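PDB 6LBK: Poly(A) RNA polymerase GLD2 from Rattus norvegicus, which probably adds successive AMP units from ATP to the 3' ends of selected cytoplasmic mRNAs, and single nucleotides to certain microRNAs. Local coordinates for residues N198-L203 with H235-L240; L205-W210 with Y227-M232; H214-A219 with K351-K356. The protein carries 1 engineered substitution. All blocks are in the same frame, centred on the assembly; numbering follows the deposited sequence.

Overall arrangement
Contacts 1 and 2 lie on the same pair of helices, 200-213 and 226-239, with their centres 10 Å apart. Contact 2 is nested inside the chain loop that contact 1 closes. Contact 3 begins just after helix 200-213 and joins its end to helix 344-363, 131 residues further on. Along the chain it crosses both others, their segments alternating. Its centre is 11 Å from that of contact 2 and 19 Å from that of contact 1. Trp210 of contact 2 packs on Ile216 and Gln353, so contacts 2 and 3 touch. Together they tie helices of the helical domain to each other. The Lys208 side chain lies about 8 Å from that of Asp111, a probable metal ligand.

Contact 1 (N198-L203 with H235-L240); sequences NRVRPL and HYLQTL
Leu237 points one methyl, CD1, at the side chain of Val200. The closest pair is Val200 CG2 with Leu237 CD1 at 3.5 Å. CB and CG1 of Val200 lie a little further off, both at 4.1 Å from Leu237 CD1, so the methyl sits against the branched end of the valine, nearest to CG2. In Val200 this branch lies beside the backbone N, because CG1 takes the place anti to it (chi1 175°). The other methyl of Leu237 serves a second partner, one helix turn further on from Val200. Leu203 CD2 comes to 4.3 Å from Leu237 CD2, a looser touch. Leu237 thus has one branch for each neighbour. All three side chains are buried, and no hydrogen bond crosses between the segments.

Further out, Val200 also packs on Phe103. The backbone of Leu237 is hydrogen-bonded to Ile244 and Leu245, which ties this turn to the chain that follows the helix. On the other segment, Arg199 forms a salt bridge with Glu197 and bonds to Asn279 O and Ser281 O.

The last turn of helix 226-239 has its own fastening. His235 O accepts from Thr239 OG1 at 2.7 Å and from Gln238 N at 2.9 Å. The two donors reach the oxygen from opposite faces of its carbonyl plane. The hydroxyl stands 33° off that plane.

The arrangement is apolar helix-to-helix packing. It joins the start of helix 200-213 to the end of helix 226-239 in the helical domain of this Cid1-like poly(A) polymerase.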
loop_
_atom_site.group_PDB
_atom_site.type_symbol
_atom_site.label_atom_id
_atom_site.label_comp_id
_atom_site.label_asym_id
_atom_site.label_seq_id
_atom_site.Cartn_x
_atom_site.Cartn_y
_atom_site.Cartn_z
ATOM N N ASN A 198 8.526 14.958 2.198
ATOM C CA ASN A 198 8.047 14.827 3.572
ATOM C C ASN A 198 6.531 14.807 3.707
ATOM O O ASN A 198 6.045 14.434 4.780
ATOM C CB ASN A 198 8.616 15.943 4.453
ATOM C CG ASN A 198 8.568 17.316 3.785
ATOM O OD1 ASN A 198 7.631 17.631 3.052
ATOM N ND2 ASN A 198 9.560 18.154 4.081
ATOM N N ARG A 199 5.778 15.201 2.672
ATOM C CA ARG A 199 4.321 15.204 2.732
ATOM C C ARG A 199 3.701 13.903 2.271
ATOM O O ARG A 199 2.523 13.660 2.562
ATOM C CB ARG A 199 3.745 16.359 1.894
ATOM C CG ARG A 199 3.964 17.731 2.492
ATOM C CD ARG A 199 3.585 18.837 1.534
ATOM N NE ARG A 199 4.607 18.971 0.502
ATOM C CZ ARG A 199 4.577 19.848 -0.499
ATOM N NH1 ARG A 199 3.565 20.701 -0.623
ATOM N NH2 ARG A 199 5.566 19.871 -1.383
ATOM N N VAL A 200 4.441 13.074 1.534
ATOM C CA VAL A 200 3.834 11.871 0.965
ATOM C C VAL A 200 3.355 10.939 2.070
ATOM O O VAL A 200 2.248 10.394 2.000
ATOM C CB VAL A 200 4.811 11.164 0.014
ATOM C CG1 VAL A 200 4.195 9.873 -0.457
ATOM C CG2 VAL A 200 5.158 12.073 -1.187
ATOM N N ARG A 201 4.165 10.750 3.121
ATOM C CA ARG A 201 3.784 9.782 4.152
ATOM C C ARG A 201 2.640 10.273 5.034
ATOM O O ARG A 201 1.700 9.488 5.269
ATOM C CB ARG A 201 5.010 9.372 4.978
ATOM C CG ARG A 201 5.878 8.316 4.247
ATOM C CD ARG A 201 7.221 8.038 4.965
ATOM N NE ARG A 201 7.036 7.227 6.169
ATOM C CZ ARG A 201 7.331 7.623 7.403
ATOM N NH1 ARG A 201 7.852 8.823 7.619
ATOM N NH2 ARG A 201 7.106 6.819 8.430
ATOM N N PRO A 202 2.631 11.523 5.549
ATOM C CA PRO A 202 1.445 11.979 6.306
ATOM C C PRO A 202 0.156 11.931 5.505
ATOM O O PRO A 202 -0.901 11.532 6.028
ATOM C CB PRO A 202 1.808 13.422 6.698
ATOM C CG PRO A 202 3.299 13.438 6.722
ATOM C CD PRO A 202 3.718 12.520 5.603
ATOM N N LEU A 203 0.221 12.304 4.229
ATOM C CA LEU A 203 -0.984 12.309 3.418
ATOM C C LEU A 203 -1.483 10.897 3.201
ATOM O O LEU A 203 -2.674 10.609 3.362
ATOM C CB LEU A 203 -0.704 12.964 2.073
ATOM C CG LEU A 203 -2.017 13.191 1.332
ATOM C CD1 LEU A 203 -2.725 14.464 1.943
ATOM C CD2 LEU A 203 -1.890 13.254 -0.195
ATOM N N HIS A 235 -0.395 9.091 -7.650
ATOM C CA HIS A 235 -0.843 9.680 -8.908
ATOM C C HIS A 235 -1.308 11.131 -8.716
ATOM O O HIS A 235 -0.958 12.017 -9.511
ATOM C CB HIS A 235 -1.954 8.823 -9.496
ATOM C CG HIS A 235 -2.647 9.453 -10.654
ATOM N ND1 HIS A 235 -2.105 9.477 -11.916
ATOM C CD2 HIS A 235 -3.808 10.139 -10.727
ATOM C CE1 HIS A 235 -2.914 10.128 -12.730
ATOM N NE2 HIS A 235 -3.953 10.545 -12.031
ATOM N N TYR A 236 -2.117 11.392 -7.677
ATOM C CA TYR A 236 -2.568 12.761 -7.416
ATOM C C TYR A 236 -1.374 13.690 -7.236
ATOM O O TYR A 236 -1.345 14.801 -7.789
ATOM C CB TYR A 236 -3.504 12.843 -6.181
ATOM C CG TYR A 236 -3.834 14.306 -5.785
ATOM C CD1 TYR A 236 -4.561 15.154 -6.644
ATOM C CD2 TYR A 236 -3.400 14.838 -4.564
ATOM C CE1 TYR A 236 -4.838 16.523 -6.283
ATOM C CE2 TYR A 236 -3.681 16.186 -4.209
ATOM C CZ TYR A 236 -4.385 17.009 -5.071
ATOM O OH TYR A 236 -4.621 18.285 -4.691
ATOM N N LEU A 237 -0.379 13.247 -6.467
ATOM C CA LEU A 237 0.833 14.033 -6.284
ATOM C C LEU A 237 1.635 14.155 -7.573
ATOM O O LEU A 237 2.379 15.129 -7.731
ATOM C CB LEU A 237 1.694 13.412 -5.183
ATOM C CG LEU A 237 1.154 13.346 -3.747
ATOM C CD1 LEU A 237 2.163 12.602 -2.820
ATOM C CD2 LEU A 237 0.812 14.746 -3.208
ATOM N N GLN A 238 1.485 13.210 -8.508
ATOM C CA GLN A 238 2.299 13.208 -9.720
ATOM C C GLN A 238 1.768 14.130 -10.802
ATOM O O GLN A 238 2.541 14.583 -11.651
ATOM C CB GLN A 238 2.403 11.789 -10.273
ATOM C CG GLN A 238 3.514 10.954 -9.667
ATOM C CD GLN A 238 3.491 9.531 -10.183
ATOM O OE1 GLN A 238 2.424 8.996 -10.491
ATOM N NE2 GLN A 238 4.668 8.916 -10.307
ATOM N N THR A 239 0.476 14.430 -10.776
ATOM C CA THR A 239 -0.182 15.158 -11.847
ATOM C C THR A 239 -0.612 16.574 -11.459
ATOM O O THR A 239 -1.249 17.261 -12.270
ATOM C CB THR A 239 -1.366 14.323 -12.321
ATOM O OG1 THR A 239 -2.048 13.826 -11.165
ATOM C CG2 THR A 239 -0.891 13.155 -13.167
ATOM N N LEU A 240 -0.203 17.065 -10.287
ATOM C CA LEU A 240 -0.498 18.438 -9.908
ATOM C C LEU A 240 0.149 19.391 -10.903
ATOM O O LEU A 240 1.145 19.042 -11.544
ATOM C CB LEU A 240 -0.024 18.750 -8.485
ATOM C CG LEU A 240 -0.875 18.146 -7.347
ATOM C CD1 LEU A 240 -0.263 18.342 -5.940
ATOM C CD2 LEU A 240 -2.297 18.690 -7.404
#

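Contact 2 (L205-W210 with Y227-M232); sequences LVIKKW and YSLVLM
Lys208 NZ is hydrogen-bonded to Phe103 O, while the chain below it lies across Val230. The nearest atoms of that pair are Lys208 CE and Val230 CG2, 3.9 Å apart. Beyond CG the lysine is extended (chi2 180°), which carries the amine past the valine to the loop around Phe103. Val230 itself also packs on Phe103, so Lys208 NZ and the Val230 side chain share that neighbour.

The axes of 205-210 and 227-232 run roughly antiparallel, 139° between their directions, and come within 10.3 Å of each other. They form part of the helical domain, and the Lys208 side chain reaches toward the catalytic site, about 8 Å from the side chain of Asp111, a probable ligand of the catalytic magnesium.

Leu229 points between Ile207 and Lys208. Its CD2 lies 4.1 Å from Ile207 CG2, a contact between methyl groups. With CG1 of Ile207 anti to the carbonyl carbon (chi1 -73°), CG2 is the branch left to meet Leu229 CD2. The CD1 of Leu229 faces the helix backbone instead, 4.4 Å from Lys208 CA. Leu287 and Phe290 of helix 283-297 pack on Ile207 as well.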
loop_
_atom_site.group_PDB
_atom_site.type_symbol
_atom_site.label_atom_id
_atom_site.label_comp_id
_atom_site.label_asym_id
_atom_site.label_seq_id
_atom_site.Cartn_x
_atom_site.Cartn_y
_atom_site.Cartn_z
ATOM N N LEU A 205 -1.014 8.322 5.020
ATOM C CA LEU A 205 -1.496 7.693 6.245
ATOM C C LEU A 205 -2.898 8.189 6.599
ATOM O O LEU A 205 -3.788 7.388 6.926
ATOM C CB LEU A 205 -0.508 7.942 7.392
ATOM C CG LEU A 205 -0.642 7.350 8.808
ATOM C CD1 LEU A 205 -1.933 7.694 9.569
ATOM C CD2 LEU A 205 -0.442 5.848 8.724
ATOM N N VAL A 206 -3.108 9.512 6.580
ATOM C CA VAL A 206 -4.441 10.018 6.910
ATOM C C VAL A 206 -5.461 9.494 5.911
ATOM O O VAL A 206 -6.602 9.190 6.268
ATOM C CB VAL A 206 -4.453 11.558 6.963
ATOM C CG1 VAL A 206 -4.227 12.170 5.552
ATOM C CG2 VAL A 206 -5.760 12.035 7.549
ATOM N N ILE A 207 -5.048 9.328 4.658
ATOM C CA ILE A 207 -5.945 8.840 3.625
ATOM C C ILE A 207 -6.266 7.353 3.818
ATOM O O ILE A 207 -7.416 6.929 3.634
ATOM C CB ILE A 207 -5.312 9.153 2.264
ATOM C CG1 ILE A 207 -5.427 10.677 2.015
ATOM C CG2 ILE A 207 -5.948 8.348 1.192
ATOM C CD1 ILE A 207 -4.801 11.168 0.711
ATOM N N LYS A 208 -5.279 6.543 4.219
ATOM C CA LYS A 208 -5.552 5.146 4.573
ATOM C C LYS A 208 -6.533 5.061 5.741
ATOM O O LYS A 208 -7.506 4.301 5.693
ATOM C CB LYS A 208 -4.252 4.426 4.940
ATOM C CG LYS A 208 -3.509 3.738 3.816
ATOM C CD LYS A 208 -2.281 3.094 4.407
ATOM C CE LYS A 208 -1.506 2.280 3.410
ATOM N NZ LYS A 208 -0.760 1.178 4.089
ATOM N N LYS A 209 -6.282 5.821 6.814
ATOM C CA LYS A 209 -7.212 5.797 7.944
ATOM C C LYS A 209 -8.595 6.253 7.506
ATOM O O LYS A 209 -9.608 5.677 7.913
ATOM C CB LYS A 209 -6.707 6.665 9.105
ATOM C CG LYS A 209 -5.402 6.181 9.773
ATOM C CD LYS A 209 -5.570 4.768 10.343
ATOM C CE LYS A 209 -4.316 4.257 11.031
ATOM N NZ LYS A 209 -4.439 2.811 11.409
ATOM N N TRP A 210 -8.650 7.270 6.651
ATOM C CA TRP A 210 -9.922 7.781 6.167
ATOM C C TRP A 210 -10.690 6.708 5.410
ATOM O O TRP A 210 -11.856 6.425 5.721
ATOM C CB TRP A 210 -9.670 9.007 5.280
ATOM C CG TRP A 210 -10.854 9.391 4.561
ATOM C CD1 TRP A 210 -11.916 10.115 5.041
ATOM C CD2 TRP A 210 -11.168 9.060 3.216
ATOM N NE1 TRP A 210 -12.865 10.270 4.061
ATOM C CE2 TRP A 210 -12.433 9.632 2.928
ATOM C CE3 TRP A 210 -10.493 8.345 2.208
ATOM C CZ2 TRP A 210 -13.038 9.504 1.687
ATOM C CZ3 TRP A 210 -11.098 8.219 0.971
ATOM C CH2 TRP A 210 -12.362 8.804 0.719
ATOM N N TYR A 227 -2.990 -0.801 -1.635
ATOM C CA TYR A 227 -2.070 -0.534 -2.736
ATOM C C TYR A 227 -2.721 0.352 -3.791
ATOM O O TYR A 227 -2.069 1.247 -4.343
ATOM C CB TYR A 227 -1.598 -1.851 -3.343
ATOM C CG TYR A 227 -0.453 -1.773 -4.336
ATOM C CD1 TYR A 227 0.603 -0.885 -4.155
ATOM C CD2 TYR A 227 -0.405 -2.636 -5.438
ATOM C CE1 TYR A 227 1.672 -0.839 -5.058
ATOM C CE2 TYR A 227 0.654 -2.600 -6.344
ATOM C CZ TYR A 227 1.699 -1.697 -6.142
ATOM O OH TYR A 227 2.763 -1.667 -7.029
ATOM N N SER A 228 -4.003 0.112 -4.093
ATOM C CA SER A 228 -4.705 0.987 -5.027
ATOM C C SER A 228 -4.715 2.415 -4.522
ATOM O O SER A 228 -4.397 3.349 -5.263
ATOM C CB SER A 228 -6.131 0.507 -5.230
ATOM O OG SER A 228 -6.135 -0.710 -5.942
ATOM N N LEU A 229 -5.049 2.600 -3.243
ATOM C CA LEU A 229 -5.076 3.942 -2.667
ATOM C C LEU A 229 -3.712 4.603 -2.743
ATOM O O LEU A 229 -3.609 5.778 -3.091
ATOM C CB LEU A 229 -5.539 3.898 -1.217
ATOM C CG LEU A 229 -6.993 4.055 -0.858
ATOM C CD1 LEU A 229 -7.031 3.909 0.620
ATOM C CD2 LEU A 229 -7.492 5.433 -1.271
ATOM N N VAL A 230 -2.672 3.901 -2.295
ATOM C CA VAL A 230 -1.315 4.440 -2.325
ATOM C C VAL A 230 -0.966 4.876 -3.721
ATOM O O VAL A 230 -0.355 5.923 -3.921
ATOM C CB VAL A 230 -0.290 3.410 -1.792
ATOM C CG1 VAL A 230 1.105 3.974 -1.917
ATOM C CG2 VAL A 230 -0.570 3.092 -0.334
ATOM N N LEU A 231 -1.321 4.075 -4.708
ATOM C CA LEU A 231 -1.038 4.448 -6.087
ATOM C C LEU A 231 -1.876 5.641 -6.496
ATOM O O LEU A 231 -1.438 6.440 -7.317
ATOM C CB LEU A 231 -1.290 3.254 -7.027
ATOM C CG LEU A 231 -0.378 2.007 -6.957
ATOM C CD1 LEU A 231 -0.750 0.948 -8.010
ATOM C CD2 LEU A 231 1.099 2.338 -7.074
ATOM N N MET A 232 -3.062 5.808 -5.903
ATOM C CA MET A 232 -3.920 6.929 -6.265
ATOM C C MET A 232 -3.422 8.236 -5.646
ATOM O O MET A 232 -3.419 9.286 -6.305
ATOM C CB MET A 232 -5.344 6.638 -5.832
ATOM C CG MET A 232 -6.095 5.672 -6.737
ATOM S SD MET A 232 -7.575 5.016 -5.900
ATOM C CE MET A 232 -8.564 6.470 -5.631
#

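Contact 3 (H214-A219 with K351-K356); sequences HEINDA and KDQFLK
Gln353 lays its amide over one face of the His214 ring. His214 is the first residue to leave the helical path after helix 200-213. That helix ends in a Schellman motif: Glu215, with positive phi, is its C-prime residue, and Ile216 N bonds back to Ala211 O.

The histidine can be followed outward. His214 CB lies 3.5 Å from Gln353 NE2. Next, His214 CG comes to 3.4 Å from Gln353 CD. His214 ND1 is under the amide too, 3.2 Å from Gln353 CD, and neither amide end makes a hydrogen bond with it. His214 CD2 is further off, 4.0 Å from both CD and OE1 of Gln353. His214 CE1 approaches Gln353 OE1 at 3.3 Å. At the tip, His214 NE2 turns to a partner elsewhere and is hydrogen-bonded to Val370 O. That bond helps to fix the rotation of the ring.

Ring and amide planes are 26° apart, so the pair is stacked. Gln353 CG adds a CH-pi contact, 4.1 Å from the His214 ring centroid. A bend at chi2 (62°) folds the glutamine so that its amide lies over the ring face. The same CG meets Ile216 CD1 at 4.2 Å. Trp210 packs on Gln353 and Ile216 and so closes this group from helix 200-213.

With an alanine here in place of Gln353, this face of the His214 ring would probably lose its amide cover and the Lys356 amine its acceptor.

Lys356 NZ lies obliquely to the ring, near His214 CE1. A positive charge there would probably disfavour a second proton on the histidine. Lys356 NZ donates to Gln353 OE1 at 2.9 Å, in the carbonyl plane and on a lone pair, with a C=O...N angle of 133°.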
loop_
_atom_site.group_PDB
_atom_site.type_symbol
_atom_site.label_atom_id
_atom_site.label_comp_id
_atom_site.label_asym_id
_atom_site.label_seq_id
_atom_site.Cartn_x
_atom_site.Cartn_y
_atom_site.Cartn_z
ATOM N N HIS A 214 -14.281 4.608 6.556
ATOM C CA HIS A 214 -15.518 4.629 5.791
ATOM C C HIS A 214 -15.811 3.304 5.113
ATOM O O HIS A 214 -16.635 3.268 4.190
ATOM C CB HIS A 214 -15.503 5.757 4.757
ATOM C CG HIS A 214 -15.465 7.119 5.366
ATOM N ND1 HIS A 214 -16.576 7.707 5.935
ATOM C CD2 HIS A 214 -14.456 8.011 5.503
ATOM C CE1 HIS A 214 -16.250 8.897 6.406
ATOM N NE2 HIS A 214 -14.971 9.110 6.147
ATOM N N GLU A 215 -15.138 2.225 5.529
ATOM C CA GLU A 215 -15.453 0.868 5.070
ATOM C C GLU A 215 -15.315 0.747 3.562
ATOM O O GLU A 215 -16.068 0.014 2.926
ATOM C CB GLU A 215 -16.867 0.444 5.514
ATOM C CG GLU A 215 -16.938 -0.823 6.367
ATOM C CD GLU A 215 -15.983 -1.931 5.923
ATOM O OE1 GLU A 215 -15.956 -2.280 4.718
ATOM O OE2 GLU A 215 -15.209 -2.422 6.776
ATOM N N ILE A 216 -14.350 1.463 2.973
ATOM C CA ILE A 216 -14.030 1.342 1.556
ATOM C C ILE A 216 -12.597 0.905 1.329
ATOM O O ILE A 216 -12.114 0.943 0.199
ATOM C CB ILE A 216 -14.299 2.659 0.801
ATOM C CG1 ILE A 216 -13.264 3.725 1.195
ATOM C CG2 ILE A 216 -15.699 3.156 1.096
ATOM C CD1 ILE A 216 -13.576 5.130 0.646
ATOM N N ASN A 217 -11.917 0.440 2.363
ATOM C CA ASN A 217 -10.519 0.063 2.216
ATOM C C ASN A 217 -10.373 -1.428 2.511
ATOM O O ASN A 217 -9.648 -1.816 3.434
ATOM C CB ASN A 217 -9.647 0.908 3.152
ATOM C CG ASN A 217 -8.157 0.617 2.995
ATOM O OD1 ASN A 217 -7.730 0.032 1.996
ATOM N ND2 ASN A 217 -7.364 0.995 4.001
ATOM N N ASP A 218 -11.091 -2.275 1.761
ATOM C CA ASP A 218 -10.929 -3.716 1.966
ATOM C C ASP A 218 -11.293 -4.440 0.662
ATOM O O ASP A 218 -12.452 -4.819 0.438
ATOM C CB ASP A 218 -11.781 -4.180 3.139
ATOM C CG ASP A 218 -11.215 -5.420 3.824
ATOM O OD1 ASP A 218 -11.517 -6.561 3.392
ATOM O OD2 ASP A 218 -10.454 -5.234 4.803
ATOM N N ALA A 219 -10.262 -4.727 -0.145
ATOM C CA ALA A 219 -10.478 -5.442 -1.402
ATOM C C ALA A 219 -11.163 -6.790 -1.181
ATOM O O ALA A 219 -11.910 -7.254 -2.052
ATOM C CB ALA A 219 -9.148 -5.628 -2.136
ATOM N N LYS A 351 -17.549 6.349 -4.817
ATOM C CA LYS A 351 -17.815 7.653 -5.438
ATOM C C LYS A 351 -18.512 8.601 -4.463
ATOM O O LYS A 351 -18.123 9.772 -4.305
ATOM C CB LYS A 351 -18.687 7.480 -6.692
ATOM C CG LYS A 351 -17.997 6.902 -7.935
ATOM C CD LYS A 351 -18.977 6.148 -8.855
ATOM C CE LYS A 351 -19.812 7.082 -9.745
ATOM N NZ LYS A 351 -20.458 6.327 -10.870
ATOM N N ASP A 352 -19.566 8.104 -3.819
ATOM C CA ASP A 352 -20.346 8.899 -2.885
ATOM C C ASP A 352 -19.499 9.338 -1.709
ATOM O O ASP A 352 -19.625 10.478 -1.245
ATOM C CB ASP A 352 -21.548 8.092 -2.387
ATOM C CG ASP A 352 -22.468 7.639 -3.513
ATOM O OD1 ASP A 352 -22.455 8.275 -4.588
ATOM O OD2 ASP A 352 -23.204 6.639 -3.327
ATOM N N GLN A 353 -18.615 8.450 -1.217
ATOM C CA GLN A 353 -17.806 8.811 -0.061
ATOM C C GLN A 353 -16.770 9.872 -0.419
ATOM O O GLN A 353 -16.476 10.755 0.400
ATOM C CB GLN A 353 -17.135 7.583 0.539
ATOM C CG GLN A 353 -16.482 7.846 1.898
ATOM C CD GLN A 353 -17.497 8.267 2.950
ATOM O OE1 GLN A 353 -17.515 9.420 3.399
ATOM N NE2 GLN A 353 -18.347 7.324 3.353
ATOM N N PHE A 354 -16.185 9.799 -1.620
ATOM C CA PHE A 354 -15.261 10.864 -2.013
ATOM C C PHE A 354 -15.983 12.203 -2.066
ATOM O O PHE A 354 -15.531 13.193 -1.477
ATOM C CB PHE A 354 -14.594 10.558 -3.358
ATOM C CG PHE A 354 -13.330 9.730 -3.246
ATOM C CD1 PHE A 354 -12.118 10.338 -3.015
ATOM C CD2 PHE A 354 -13.364 8.355 -3.395
ATOM C CE1 PHE A 354 -10.952 9.598 -2.897
ATOM C CE2 PHE A 354 -12.188 7.600 -3.302
ATOM C CZ PHE A 354 -10.977 8.221 -3.052
ATOM N N LEU A 355 -17.138 12.230 -2.728
ATOM C CA LEU A 355 -17.886 13.475 -2.852
ATOM C C LEU A 355 -18.230 14.049 -1.482
ATOM O O LEU A 355 -17.912 15.209 -1.178
ATOM C CB LEU A 355 -19.154 13.224 -3.658
ATOM C CG LEU A 355 -19.813 14.547 -3.988
ATOM C CD1 LEU A 355 -18.872 15.402 -4.836
ATOM C CD2 LEU A 355 -21.095 14.267 -4.687
ATOM N N LYS A 356 -18.859 13.227 -0.636
ATOM C CA LYS A 356 -19.295 13.652 0.689
ATOM C C LYS A 356 -18.131 14.136 1.551
ATOM O O LYS A 356 -18.240 15.171 2.227
ATOM C CB LYS A 356 -20.018 12.491 1.376
ATOM C CG LYS A 356 -20.151 12.664 2.878
ATOM C CD LYS A 356 -20.947 11.545 3.531
ATOM C CE LYS A 356 -20.588 11.412 5.016
ATOM N NZ LYS A 356 -19.257 10.770 5.246
#